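Side-chain contacts in SusD superfamily protein (Bacteroides thetaiotaomicron, PDB 3MCX), which is of unknown function but, as a zinc-binding SusD-family protein of the outer membrane, probably helps capture glycans at the cell surface: residues 380-385 against 394-399; 355-360 against 386-391; 366-369 against 373-376; 298-303 against 409-414. All coordinates share one frame; numbering follows the deposited sequence. Where two conformers were deposited one is given.

Contact 1: residues 380-385 against 394-399; sequences YLNDII and QQVSTE. With ZN (zinc ion), chain E.
Where the C-terminal part of helix 374-385 meets the loop leading to helix 403-414, the side chain of Asn382 grips the backbone of Val396. Its amide bonds both the N-H and the carbonyl of this one residue. OD1 of Asn382 accepts the N-H of Val396 at 2.8 Å, on a lone pair and in the carbonyl plane. ND2 of Asn382 donates to Val396 O over 2.9 Å, nearly straight at 165°. CG of Asn382 lies anti to the carbonyl carbon (chi1 -76°), turning the amide out across the loop. CB of Gln395 presses on the same OD1, while the two side-chain amides stand 65° apart and do not stack. Beside this polar pair, CD2 of Leu381 meets CG2 of Val396 at 3.9 Å, and CG2 of Ile385 rests 3.7 Å from CB of Gln394, whose amide reaches on to Asp391. Asp383, facing away from the loop, binds a zinc ion through OD1 at 2.0 Å. A leucine in place of Asn382 would probably leave both the N-H and the carbonyl of Val396 without their mates. Two bonds to one residue thus fix the amide's rotation and probably help hold the loop against the helix.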
# COMPACT_ATOMS: atom_id res chain seq x y z
N TYR A 380 19.74 -2.17 -10.40
CA TYR A 380 18.55 -2.66 -9.71
C TYR A 380 17.29 -2.51 -10.57
O TYR A 380 16.40 -3.37 -10.55
CB TYR A 380 18.35 -1.98 -8.35
CG TYR A 380 19.46 -2.25 -7.36
CD1 TYR A 380 20.04 -3.52 -7.24
CD2 TYR A 380 19.92 -1.25 -6.50
CE1 TYR A 380 21.05 -3.76 -6.32
CE2 TYR A 380 20.91 -1.49 -5.57
CZ TYR A 380 21.47 -2.74 -5.48
OH TYR A 380 22.47 -2.99 -4.54
N LEU A 381 17.20 -1.41 -11.30
CA LEU A 381 16.11 -1.26 -12.27
C LEU A 381 16.18 -2.38 -13.30
O LEU A 381 15.16 -2.99 -13.62
CB LEU A 381 16.15 0.09 -12.98
CG LEU A 381 14.97 0.29 -13.95
CD1 LEU A 381 13.60 0.19 -13.26
CD2 LEU A 381 15.15 1.60 -14.77
N ASN A 382 17.36 -2.66 -13.80
CA ASN A 382 17.55 -3.71 -14.81
C ASN A 382 17.28 -5.12 -14.26
O ASN A 382 16.85 -5.99 -15.00
CB ASN A 382 18.91 -3.60 -15.48
CG ASN A 382 18.96 -2.47 -16.50
OD1 ASN A 382 17.91 -2.06 -17.03
ND2 ASN A 382 20.15 -1.93 -16.74
N ASP A 383 17.47 -5.31 -12.95
CA ASP A 383 17.09 -6.58 -12.30
C ASP A 383 15.60 -6.85 -12.44
O ASP A 383 15.19 -7.99 -12.54
CB ASP A 383 17.47 -6.58 -10.82
CG ASP A 383 18.93 -6.94 -10.60
OD1 ASP A 383 19.41 -7.88 -11.26
OD2 ASP A 383 19.60 -6.27 -9.76
N ILE A 384 14.80 -5.81 -12.44
CA ILE A 384 13.36 -5.97 -12.65
C ILE A 384 13.10 -6.12 -14.14
O ILE A 384 12.53 -7.13 -14.56
CB ILE A 384 12.58 -4.80 -12.05
CG1 ILE A 384 12.86 -4.67 -10.54
CG2 ILE A 384 11.09 -5.00 -12.34
CD1 ILE A 384 12.60 -5.90 -9.68
N ILE A 385 13.53 -5.16 -14.94
CA ILE A 385 13.26 -5.18 -16.39
C ILE A 385 13.65 -6.52 -17.00
O ILE A 385 12.85 -7.12 -17.73
CB ILE A 385 13.94 -3.99 -17.14
CG1 ILE A 385 13.35 -2.64 -16.69
CG2 ILE A 385 13.71 -4.10 -18.67
CD1 ILE A 385 14.14 -1.41 -17.25
N GLN A 394 15.08 -3.07 -23.72
CA GLN A 394 14.32 -2.39 -22.65
C GLN A 394 15.17 -2.04 -21.47
O GLN A 394 14.83 -1.14 -20.71
CB GLN A 394 13.12 -3.23 -22.18
CG GLN A 394 12.10 -3.48 -23.27
CD GLN A 394 11.35 -2.23 -23.69
OE1 GLN A 394 11.12 -1.34 -22.87
NE2 GLN A 394 11.01 -2.14 -24.99
N GLN A 395 16.27 -2.77 -21.27
CA GLN A 395 17.19 -2.45 -20.18
C GLN A 395 17.85 -1.11 -20.42
O GLN A 395 18.09 -0.71 -21.55
CB GLN A 395 18.22 -3.56 -20.00
CG GLN A 395 17.57 -4.84 -19.48
CD GLN A 395 18.53 -5.96 -19.32
OE1 GLN A 395 19.53 -5.85 -18.59
NE2 GLN A 395 18.26 -7.09 -20.00
N VAL A 396 18.12 -0.41 -19.31
CA VAL A 396 18.68 0.94 -19.39
C VAL A 396 20.20 0.97 -19.28
O VAL A 396 20.83 0.12 -18.65
CB VAL A 396 18.09 1.84 -18.28
CG1 VAL A 396 16.57 1.94 -18.43
CG2 VAL A 396 18.46 1.30 -16.89
N SER A 397 20.76 1.96 -19.97
CA SER A 397 22.14 2.41 -19.78
C SER A 397 22.08 3.68 -18.94
O SER A 397 21.01 4.18 -18.65
CB SER A 397 22.75 2.79 -21.13
OG SER A 397 21.97 3.84 -21.70
N THR A 398 23.24 4.25 -18.60
CA THR A 398 23.25 5.50 -17.83
C THR A 398 22.47 6.60 -18.56
O THR A 398 21.72 7.34 -17.91
CB THR A 398 24.69 5.97 -17.50
OG1 THR A 398 25.33 4.94 -16.73
CG2 THR A 398 24.65 7.26 -16.63
N GLU A 399 22.57 6.65 -19.89
CA GLU A 399 21.85 7.66 -20.67
C GLU A 399 20.32 7.49 -20.66
O GLU A 399 19.59 8.48 -20.71
CB GLU A 399 22.36 7.72 -22.12
CG GLU A 399 22.34 6.40 -22.90
ZN ZN E . 21.15 -8.83 -10.80

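Contact 2: residues 355-360 against 386-391; sequences RLSEVY and SRRTTD. With ZN (zinc ion), chain F.
Ser357 and Arg388 meet where the start of helix 356-370 faces the loop after helix 374-385: OG of Ser357 stands 3.0 Å from NH2 of Arg388, at the edge of the guanidinium and near its plane. The chain of Arg388 bends at chi2 (-68°), which helps to bring its head toward the helix start.

Charge dominates the surroundings. NH1 of Arg355 and NH2 of Arg388 lie 4.3 Å apart, but two carboxylates bind both arginines: Glu255 forms salt bridges with each and is hydrogen-bonded to Ser357, and Glu413 pairs with NE of Arg388 and NH2 of Arg355. The two positive groups are therefore probably well compensated despite their burial.

Two side-chain hydrogen bonds lie within the loop. NH1 of Arg388 donates to Arg387 O at 3.1 Å, from well above the carbonyl plane, and also bonds to Tyr239 O. Thr389 OG1 accepts from Asp391 N at 3.1 Å, an ST turn that leads into the metal site.

Metal coordination occupies the loop's far end. OD1 of Asp391 binds zinc at 2.1 Å, with four waters and Ser393 making six ligands; one of these waters also donates to OD2 of Asp391 at 2.7 Å.

In the fold, Arg355 closes strand 351-355 and holds the N-cap position of helix 356-370. Glu255 comes from just before strand 256-260, Glu413 from helix 403-414, and Ile384 of helix 374-385 packs on Ser357, so the ionic cluster sits where three helices and two strands converge.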
# COMPACT_ATOMS: atom_id res chain seq x y z
N ARG A 355 6.87 -6.43 -1.09
CA ARG A 355 7.66 -7.48 -1.69
C ARG A 355 8.94 -6.95 -2.35
O ARG A 355 9.14 -5.75 -2.54
CB ARG A 355 6.82 -8.30 -2.67
CG ARG A 355 6.37 -7.57 -3.88
CD ARG A 355 5.52 -8.49 -4.76
NE ARG A 355 4.92 -7.78 -5.90
CZ ARG A 355 5.43 -7.63 -7.13
NH1 ARG A 355 6.53 -8.27 -7.53
NH2 ARG A 355 4.79 -6.89 -8.00
N LEU A 356 9.81 -7.88 -2.68
CA LEU A 356 11.16 -7.55 -3.07
C LEU A 356 11.22 -6.64 -4.30
O LEU A 356 12.10 -5.80 -4.38
CB LEU A 356 11.96 -8.83 -3.28
CG LEU A 356 13.47 -8.74 -3.34
CD1 LEU A 356 14.06 -8.10 -2.07
CD2 LEU A 356 14.12 -10.10 -3.64
N SER A 357 10.34 -6.83 -5.30
CA SER A 357 10.41 -5.96 -6.49
C SER A 357 10.30 -4.47 -6.10
O SER A 357 10.99 -3.62 -6.70
CB SER A 357 9.32 -6.27 -7.53
OG SER A 357 9.59 -7.45 -8.25
N GLU A 358 9.45 -4.16 -5.11
CA GLU A 358 9.30 -2.76 -4.70
C GLU A 358 10.61 -2.26 -4.12
O GLU A 358 10.98 -1.10 -4.33
CB GLU A 358 8.17 -2.55 -3.69
CG GLU A 358 8.07 -1.11 -3.24
CD GLU A 358 7.05 -0.86 -2.16
OE1 GLU A 358 6.15 -1.68 -2.00
OE2 GLU A 358 7.17 0.16 -1.45
N VAL A 359 11.28 -3.12 -3.38
CA VAL A 359 12.53 -2.75 -2.71
C VAL A 359 13.60 -2.41 -3.76
O VAL A 359 14.31 -1.42 -3.63
CB VAL A 359 13.01 -3.85 -1.73
CG1 VAL A 359 14.36 -3.48 -1.14
CG2 VAL A 359 11.99 -4.09 -0.62
N TYR A 360 13.72 -3.23 -4.80
CA TYR A 360 14.65 -2.94 -5.89
C TYR A 360 14.30 -1.61 -6.58
O TYR A 360 15.19 -0.83 -6.89
CB TYR A 360 14.67 -4.09 -6.92
CG TYR A 360 15.58 -5.25 -6.60
CD1 TYR A 360 15.29 -6.15 -5.56
CD2 TYR A 360 16.74 -5.45 -7.32
CE1 TYR A 360 16.14 -7.20 -5.29
CE2 TYR A 360 17.60 -6.50 -7.07
CZ TYR A 360 17.31 -7.37 -6.02
OH TYR A 360 18.21 -8.41 -5.78
N SER A 386 14.86 -7.00 -16.71
CA SER A 386 15.39 -8.22 -17.33
C SER A 386 14.60 -9.48 -16.97
O SER A 386 14.70 -10.48 -17.70
CB SER A 386 16.85 -8.45 -16.96
OG SER A 386 17.00 -8.71 -15.59
N ARG A 387 13.86 -9.42 -15.86
CA ARG A 387 13.02 -10.53 -15.41
C ARG A 387 11.56 -10.39 -15.80
O ARG A 387 10.69 -11.18 -15.37
CB ARG A 387 13.17 -10.72 -13.88
CG ARG A 387 14.53 -11.21 -13.44
CD ARG A 387 14.62 -11.26 -11.93
NE ARG A 387 15.84 -11.88 -11.46
CZ ARG A 387 17.03 -11.29 -11.40
NH1 ARG A 387 17.18 -10.01 -11.73
NH2 ARG A 387 18.07 -11.97 -10.96
N ARG A 388 11.24 -9.36 -16.60
CA ARG A 388 9.86 -9.09 -16.98
C ARG A 388 9.65 -9.02 -18.50
O ARG A 388 8.51 -8.96 -18.97
CB ARG A 388 9.36 -7.80 -16.32
CG ARG A 388 9.43 -7.82 -14.81
CD ARG A 388 8.45 -8.80 -14.20
NE ARG A 388 8.56 -8.68 -12.78
CZ ARG A 388 9.29 -9.47 -12.00
NH1 ARG A 388 9.94 -10.49 -12.49
NH2 ARG A 388 9.30 -9.19 -10.70
N THR A 389 10.73 -8.98 -19.25
CA THR A 389 10.64 -8.96 -20.71
C THR A 389 11.79 -9.72 -21.33
O THR A 389 12.85 -9.85 -20.73
CB THR A 389 10.59 -7.52 -21.26
OG1 THR A 389 10.43 -7.55 -22.68
CG2 THR A 389 11.87 -6.73 -20.90
N THR A 390 11.59 -10.21 -22.54
CA THR A 390 12.69 -10.80 -23.31
C THR A 390 13.37 -9.81 -24.26
O THR A 390 14.33 -10.16 -24.92
CB THR A 390 12.20 -11.98 -24.15
OG1 THR A 390 11.06 -11.57 -24.91
CG2 THR A 390 11.81 -13.15 -23.23
N ASP A 391 12.86 -8.58 -24.32
CA ASP A 391 13.42 -7.57 -25.21
C ASP A 391 14.58 -6.90 -24.44
O ASP A 391 14.35 -6.09 -23.56
CB ASP A 391 12.33 -6.54 -25.54
CG ASP A 391 12.82 -5.42 -26.45
OD1 ASP A 391 14.00 -5.44 -26.88
OD2 ASP A 391 12.02 -4.49 -26.66
ZN ZN F . 14.70 -4.57 -28.65
O HOH W 1 12.79 -3.40 -28.97
O HOH W 2 16.45 -5.77 -28.19
O HOH W 3 15.75 -3.63 -30.13
O HOH W 4 14.17 -6.15 -29.95

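Contact 3: residues 366-369 against 373-376; sequences AGLK and DIEE. With ZN (zinc ion), chain C.
Ile374 packs on a residue that has no side chain: its CD1 lies 3.4 Å from the carbonyl oxygen of Gly367, so a methyl group rests against bare helix backbone. The setting is an alpha-alpha hairpin, in which helix 356-370 turns within a few residues into helix 374-385, in keeping with the helical architecture of the TPR clan to which the SusD family belongs. The CA atoms of Gly367 and Ile374 come within 5.7 Å of each other, and a CB on Gly367 would point at the second helix start.

The torsions of Ile374 account for the touch. CG1 stands anti to the carbonyl carbon (chi1 -64°) and chi2 of -61° folds CD1 back toward the first helix, where it also meets CA of Leu368 at 3.9 Å. The CD1 atoms of Leu368 and Ile374 are 4.4 Å apart, a looser apolar contact, and Phe401 from the loop before helix 403-414 packs on both residues.

Asp373 turns the chain with left-handed backbone angles (phi 55°) and sits at the N-cap position, although its carboxylate makes no capping bond and instead pairs with Lys370. Glu376 faces helix 218-231, bonding to Lys230 and Tyr222. Glu375 extends away from the hairpin and binds a zinc ion with a single oxygen, OE2 at 1.9 Å, while its OE1 stays 3.0 Å from the metal.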
# COMPACT_ATOMS: atom_id res chain seq x y z
N ALA A 366 15.74 5.94 -5.44
CA ALA A 366 16.52 6.67 -4.45
C ALA A 366 17.92 6.96 -4.97
O ALA A 366 18.46 8.04 -4.74
CB ALA A 366 16.58 5.90 -3.13
N GLY A 367 18.52 6.01 -5.69
CA GLY A 367 19.85 6.20 -6.23
C GLY A 367 19.90 7.31 -7.28
O GLY A 367 20.75 8.20 -7.25
N LEU A 368 18.98 7.24 -8.23
CA LEU A 368 18.91 8.25 -9.27
C LEU A 368 18.68 9.64 -8.67
O LEU A 368 19.36 10.57 -9.03
CB LEU A 368 17.83 7.92 -10.29
CG LEU A 368 17.79 8.85 -11.51
CD1 LEU A 368 19.07 8.78 -12.31
CD2 LEU A 368 16.62 8.49 -12.37
N LYS A 369 17.76 9.74 -7.72
CA LYS A 369 17.43 11.02 -7.10
C LYS A 369 18.59 11.59 -6.29
O LYS A 369 18.83 12.81 -6.31
CB LYS A 369 16.18 10.91 -6.24
CG LYS A 369 14.87 10.75 -7.02
CD LYS A 369 14.53 11.95 -7.91
CE LYS A 369 14.31 13.24 -7.15
NZ LYS A 369 14.14 14.42 -8.09
N ASP A 373 25.90 6.44 -6.43
CA ASP A 373 25.62 5.00 -6.63
C ASP A 373 24.74 4.77 -7.86
O ASP A 373 23.92 3.85 -7.90
CB ASP A 373 25.02 4.35 -5.37
CG ASP A 373 25.95 4.45 -4.18
OD1 ASP A 373 27.10 3.94 -4.25
OD2 ASP A 373 25.53 5.04 -3.16
N ILE A 374 24.95 5.59 -8.89
CA ILE A 374 24.09 5.57 -10.06
C ILE A 374 24.16 4.23 -10.81
O ILE A 374 23.12 3.66 -11.09
CB ILE A 374 24.44 6.71 -11.03
CG1 ILE A 374 24.16 8.05 -10.35
CG2 ILE A 374 23.61 6.59 -12.34
CD1 ILE A 374 22.74 8.25 -9.96
N GLU A 375 25.35 3.72 -11.08
CA GLU A 375 25.48 2.46 -11.80
C GLU A 375 24.83 1.31 -11.04
O GLU A 375 24.12 0.49 -11.61
CB GLU A 375 26.95 2.13 -12.07
CG GLU A 375 27.07 1.01 -13.04
CD GLU A 375 28.46 0.64 -13.40
OE1 GLU A 375 29.44 1.16 -12.81
OE2 GLU A 375 28.55 -0.21 -14.30
N GLU A 376 25.03 1.26 -9.73
CA GLU A 376 24.41 0.24 -8.89
C GLU A 376 22.88 0.35 -8.95
O GLU A 376 22.16 -0.65 -9.08
CB GLU A 376 24.94 0.34 -7.45
CG GLU A 376 24.49 -0.78 -6.55
CD GLU A 376 25.11 -0.72 -5.18
OE1 GLU A 376 24.76 0.21 -4.42
OE2 GLU A 376 25.94 -1.61 -4.87
ZN ZN C . 30.26 -0.96 -14.76

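Contact 4: residues 298-303 against 409-414; sequences LNLLNE and ERRKEL
Leu300 points its branch at helix 403-414 with CG anti to the main-chain nitrogen (chi1 174°), while Arg411 bends at chi3 (65°) and lays its guanidinium beneath that branch. CD2 of Leu300 consequently sits 3.7 Å above the guanidinium plane of Arg411, over its centre, and touches CB of the same arginine. NE of Arg411 forms a salt bridge with Asp55, which probably helps hold the flat group in this position.

Lys412, extended beyond CG, passes at a slant across Leu300 and Leu301. Its CE is 3.9 Å from CG of Leu300 and 3.7 Å from the carbonyl oxygen of that residue, and CD1 of Leu301 meets CG of Lys412 at 3.9 Å. The aliphatic length of the lysine thus covers both leucines.

Beyond it the ammonium group works through water. One water accepts from NZ of Lys412 and donates to Leu301 O at 2.8 Å; a second accepts from NZ of Lys412 and donates to OE1 of Glu303 at 2.7 Å. Glu303 itself pairs directly with Lys408.

With an alanine in place of Leu300, the face of the Arg411 guanidinium would probably lose its methyl cover and CE of Lys412 its apolar neighbour. Two cationic side chains therefore supply apolar surface to this buried helix packing, while their charged ends are served separately, by a carboxylate for Arg411 and by bridging waters for Lys412.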
# COMPACT_ATOMS: atom_id res chain seq x y z
N LEU A 298 -3.25 0.04 -19.99
CA LEU A 298 -3.08 -0.90 -21.11
C LEU A 298 -2.14 -0.32 -22.15
O LEU A 298 -1.30 -1.02 -22.71
CB LEU A 298 -4.43 -1.33 -21.71
CG LEU A 298 -5.31 -2.19 -20.77
CD1 LEU A 298 -6.56 -2.67 -21.54
CD2 LEU A 298 -4.54 -3.37 -20.16
N ASN A 299 -2.29 0.97 -22.43
CA ASN A 299 -1.39 1.60 -23.42
C ASN A 299 0.06 1.51 -22.93
O ASN A 299 0.97 1.22 -23.72
CB ASN A 299 -1.78 3.06 -23.67
CG ASN A 299 -2.97 3.23 -24.61
OD1 ASN A 299 -3.45 2.28 -25.24
ND2 ASN A 299 -3.48 4.45 -24.67
N LEU A 300 0.29 1.78 -21.65
CA LEU A 300 1.65 1.71 -21.09
C LEU A 300 2.20 0.30 -21.22
O LEU A 300 3.32 0.09 -21.66
CB LEU A 300 1.64 2.12 -19.62
CG LEU A 300 2.96 1.95 -18.88
CD1 LEU A 300 4.06 2.85 -19.42
CD2 LEU A 300 2.76 2.23 -17.39
N LEU A 301 1.42 -0.70 -20.80
CA LEU A 301 1.90 -2.10 -20.87
C LEU A 301 2.13 -2.56 -22.31
O LEU A 301 3.07 -3.31 -22.59
CB LEU A 301 0.91 -3.02 -20.17
CG LEU A 301 1.47 -4.35 -19.64
CD1 LEU A 301 2.56 -4.16 -18.56
CD2 LEU A 301 0.32 -5.17 -19.07
N ASN A 302 1.31 -2.07 -23.23
CA ASN A 302 1.44 -2.40 -24.64
C ASN A 302 2.65 -1.76 -25.33
O ASN A 302 2.94 -2.07 -26.49
CB ASN A 302 0.13 -2.08 -25.40
CG ASN A 302 -0.97 -3.10 -25.11
OD1 ASN A 302 -0.68 -4.26 -24.83
ND2 ASN A 302 -2.24 -2.67 -25.19
N GLU A 303 3.37 -0.87 -24.62
CA GLU A 303 4.63 -0.34 -25.16
C GLU A 303 5.66 -1.46 -25.35
O GLU A 303 6.59 -1.32 -26.15
CB GLU A 303 5.21 0.81 -24.31
CG GLU A 303 4.32 2.03 -24.29
CD GLU A 303 4.80 3.16 -23.41
OE1 GLU A 303 5.94 3.12 -22.91
OE2 GLU A 303 4.02 4.11 -23.20
N GLU A 409 8.25 1.70 -14.98
CA GLU A 409 8.43 0.33 -14.52
C GLU A 409 7.65 0.07 -13.26
O GLU A 409 7.06 -1.02 -13.10
CB GLU A 409 9.92 0.04 -14.31
CG GLU A 409 10.24 -1.45 -14.29
CD GLU A 409 9.92 -2.13 -15.59
OE1 GLU A 409 9.87 -1.48 -16.65
OE2 GLU A 409 9.74 -3.36 -15.53
N ARG A 410 7.63 1.03 -12.33
CA ARG A 410 6.84 0.87 -11.11
C ARG A 410 5.36 0.72 -11.39
O ARG A 410 4.67 -0.09 -10.75
CB ARG A 410 7.03 2.06 -10.16
CG ARG A 410 8.45 2.17 -9.54
CD ARG A 410 8.58 3.40 -8.61
NE ARG A 410 7.67 3.27 -7.49
CZ ARG A 410 7.94 2.68 -6.32
NH1 ARG A 410 9.16 2.27 -6.00
NH2 ARG A 410 6.98 2.58 -5.46
N ARG A 411 4.84 1.49 -12.34
CA ARG A 411 3.42 1.39 -12.71
C ARG A 411 3.12 -0.02 -13.25
O ARG A 411 2.08 -0.61 -12.92
CB ARG A 411 3.02 2.47 -13.72
CG ARG A 411 2.88 3.84 -13.04
CD ARG A 411 2.80 4.91 -14.09
NE ARG A 411 1.60 4.79 -14.91
CZ ARG A 411 1.41 5.44 -16.05
NH1 ARG A 411 2.35 6.26 -16.55
NH2 ARG A 411 0.26 5.28 -16.73
N LYS A 412 4.01 -0.54 -14.07
CA LYS A 412 3.82 -1.88 -14.64
C LYS A 412 3.91 -2.96 -13.53
O LYS A 412 3.12 -3.89 -13.48
CB LYS A 412 4.84 -2.18 -15.72
CG LYS A 412 4.72 -1.34 -16.98
CD LYS A 412 5.85 -1.60 -17.95
CE LYS A 412 5.88 -0.60 -19.09
NZ LYS A 412 6.86 -1.00 -20.15
N GLU A 413 4.89 -2.84 -12.65
CA GLU A 413 5.20 -3.87 -11.68
C GLU A 413 4.25 -3.88 -10.50
O GLU A 413 3.90 -4.95 -10.01
CB GLU A 413 6.65 -3.71 -11.16
CG GLU A 413 7.10 -4.85 -10.25
CD GLU A 413 6.98 -6.22 -10.93
OE1 GLU A 413 7.34 -6.30 -12.12
OE2 GLU A 413 6.55 -7.21 -10.28
N LEU A 414 3.84 -2.71 -10.04
CA LEU A 414 3.15 -2.57 -8.75
C LEU A 414 1.67 -2.22 -8.88
O LEU A 414 1.01 -1.93 -7.89
CB LEU A 414 3.87 -1.52 -7.90
CG LEU A 414 5.35 -1.85 -7.60
CD1 LEU A 414 6.03 -0.71 -6.85
CD2 LEU A 414 5.45 -3.15 -6.80
O HOH W 5 5.38 -3.18 -21.00
O HOH W 6 7.50 1.30 -21.58

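How the contacts relate
All four contacts lie in the SusD family region and involve a succession of helices, 356-370, 374-385 and 403-414. Contact 3 joins the first two at their turn; contact 1, 12 Å from it between centres, lies farther along helix 374-385. Contact 2 spans contact 3 in sequence and crosses contact 1, whose centre is 10 Å away. Contact 4 encloses the other three along the chain, bringing helix 295-301 to helix 403-414. Contacts 2 and 4, 12 Å apart, share salt bridges through Glu413, and Glu409 packs on Leu381, Ile384 and Ile385 of contact 1. Contacts 3 and 4, 22 Å apart between centres, are the most widely separated pair and do not touch. Shared side chains thus tie successive helices and their loop together.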